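Local coordinates for protein neuraminidase (Influenza A virus, PDB 4K3Y) that is a neuraminidase-like beta-propeller surface protein of a bat influenza A virus, probably without the usual sialidase activity, at residues 54-59 / 109-114. Numbering follows the deposited sequence.
Sequences RRFFVS and FQWTVL
Trp111 and Phe56 meet between two strands that run the same way, their axes 28° apart and 10.9 Å at closest approach. Each is the second strand of a four-stranded antiparallel sheet, 53-61 in one and 111-117 in the next. The sheets are two blades of the neuraminidase beta propeller, packed face against face. By CA atoms, Arg54 faces Trp111 and Phe56 faces Val113. All four side chains leave the backbone toward the facing blade, and the contact is buried.

Its centre is a T-shaped aromatic pair. The edge of Phe56 points at the face of the Trp111 six-membered ring, with centroids 5.0 Å apart and planes at 60°. Phe56 CZ sits over the rim of that face, 3.7 Å from Trp111 CE3. The CB atoms of both residues head into the gap, and CG, anti to the carbonyl carbon in each, sets the ring beside its own backbone N. Phe45 lies nearly parallel to Phe56, and His106 makes a second edge-to-face contact with Trp111.

Arg54 adds its aliphatic part, with CD 3.8 Å from Trp111 NE1. Its chain bends at chi3 (74°). Arg54 NE hydrogen-bonds to Ser81 OG, and NH1 forms a salt bridge with Glu52 OE2. Val113 touches more loosely, its CG2 4.4 Å from Phe56 CE2.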
# COMPACT_ATOMS: atom_id res chain seq x y z
N ARG C 54 1.97 15.96 -2.41
CA ARG C 54 0.73 15.28 -2.84
C ARG C 54 -0.03 16.08 -3.88
O ARG C 54 -0.04 17.31 -3.89
CB ARG C 54 -0.19 14.93 -1.66
CG ARG C 54 0.40 13.90 -0.70
CD ARG C 54 -0.61 13.42 0.35
NE ARG C 54 -1.63 12.50 -0.17
CZ ARG C 54 -1.40 11.25 -0.59
NH1 ARG C 54 -0.17 10.75 -0.58
NH2 ARG C 54 -2.40 10.49 -1.04
N ARG C 55 -0.67 15.32 -4.77
CA ARG C 55 -1.52 15.84 -5.83
C ARG C 55 -2.97 15.76 -5.34
O ARG C 55 -3.57 14.67 -5.32
CB ARG C 55 -1.39 14.97 -7.08
CG ARG C 55 -1.69 15.70 -8.37
CD ARG C 55 -2.77 15.04 -9.19
NE ARG C 55 -2.21 14.24 -10.29
CZ ARG C 55 -2.83 13.95 -11.43
NH1 ARG C 55 -4.05 14.41 -11.68
NH2 ARG C 55 -2.22 13.21 -12.34
N PHE C 56 -3.52 16.89 -4.94
CA PHE C 56 -4.92 16.94 -4.57
C PHE C 56 -5.80 17.23 -5.78
O PHE C 56 -5.38 17.93 -6.71
CB PHE C 56 -5.11 17.98 -3.50
CG PHE C 56 -4.53 17.58 -2.20
CD1 PHE C 56 -3.17 17.70 -1.96
CD2 PHE C 56 -5.34 17.03 -1.22
CE1 PHE C 56 -2.63 17.30 -0.77
CE2 PHE C 56 -4.81 16.63 -0.02
CZ PHE C 56 -3.45 16.76 0.21
N PHE C 57 -7.01 16.70 -5.74
CA PHE C 57 -7.97 16.92 -6.82
C PHE C 57 -9.39 16.53 -6.44
O PHE C 57 -9.64 15.91 -5.39
CB PHE C 57 -7.55 16.16 -8.08
CG PHE C 57 -7.50 14.67 -7.89
CD1 PHE C 57 -8.64 13.89 -8.09
CD2 PHE C 57 -6.31 14.05 -7.54
CE1 PHE C 57 -8.59 12.51 -7.92
CE2 PHE C 57 -6.26 12.66 -7.37
CZ PHE C 57 -7.40 11.90 -7.56
N VAL C 58 -10.33 16.90 -7.31
CA VAL C 58 -11.72 16.50 -7.19
C VAL C 58 -12.01 15.52 -8.33
O VAL C 58 -11.54 15.71 -9.44
CB VAL C 58 -12.66 17.72 -7.23
CG1 VAL C 58 -14.12 17.28 -7.19
CG2 VAL C 58 -12.33 18.66 -6.05
N SER C 59 -12.76 14.45 -8.05
CA SER C 59 -12.95 13.38 -9.03
C SER C 59 -14.15 13.63 -9.94
O SER C 59 -15.03 14.42 -9.61
CB SER C 59 -13.20 12.08 -8.33
OG SER C 59 -14.42 12.19 -7.64
N PHE C 109 2.43 18.11 11.44
CA PHE C 109 1.67 17.11 12.18
C PHE C 109 0.65 16.43 11.28
O PHE C 109 0.75 15.24 11.01
CB PHE C 109 0.99 17.76 13.39
CG PHE C 109 1.91 18.66 14.16
CD1 PHE C 109 3.05 18.15 14.77
CD2 PHE C 109 1.65 20.03 14.25
CE1 PHE C 109 3.92 18.98 15.47
CE2 PHE C 109 2.50 20.86 14.94
CZ PHE C 109 3.64 20.34 15.55
N GLN C 110 -0.32 17.20 10.79
CA GLN C 110 -1.33 16.63 9.92
C GLN C 110 -1.69 17.47 8.68
O GLN C 110 -1.37 18.67 8.59
CB GLN C 110 -2.60 16.32 10.73
CG GLN C 110 -2.96 14.86 10.74
CD GLN C 110 -2.33 14.11 11.88
OE1 GLN C 110 -1.96 14.70 12.89
NE2 GLN C 110 -2.18 12.81 11.71
N TRP C 111 -2.36 16.82 7.72
CA TRP C 111 -2.97 17.54 6.60
C TRP C 111 -4.23 18.30 7.02
O TRP C 111 -5.18 17.72 7.59
CB TRP C 111 -3.34 16.57 5.47
CG TRP C 111 -2.17 16.13 4.68
CD1 TRP C 111 -1.55 14.92 4.75
CD2 TRP C 111 -1.47 16.90 3.68
NE1 TRP C 111 -0.49 14.89 3.86
CE2 TRP C 111 -0.43 16.08 3.19
CE3 TRP C 111 -1.63 18.18 3.16
CZ2 TRP C 111 0.46 16.52 2.20
CZ3 TRP C 111 -0.74 18.62 2.17
CH2 TRP C 111 0.29 17.79 1.71
N THR C 112 -4.23 19.60 6.74
CA THR C 112 -5.44 20.42 6.80
C THR C 112 -6.07 20.49 5.40
O THR C 112 -5.41 20.80 4.40
CB THR C 112 -5.13 21.83 7.28
OG1 THR C 112 -4.42 21.78 8.53
CG2 THR C 112 -6.42 22.62 7.43
N VAL C 113 -7.36 20.18 5.33
CA VAL C 113 -8.07 20.22 4.06
C VAL C 113 -9.32 21.08 4.15
O VAL C 113 -10.26 20.75 4.89
CB VAL C 113 -8.46 18.80 3.61
CG1 VAL C 113 -9.33 18.85 2.36
CG2 VAL C 113 -7.22 17.95 3.38
N LEU C 114 -9.35 22.19 3.42
CA LEU C 114 -10.57 22.99 3.32
C LEU C 114 -11.36 22.56 2.11
O LEU C 114 -10.87 22.62 0.98
CB LEU C 114 -10.26 24.48 3.25
CG LEU C 114 -9.55 24.97 4.50
CD1 LEU C 114 -8.04 24.95 4.27
CD2 LEU C 114 -10.03 26.35 4.90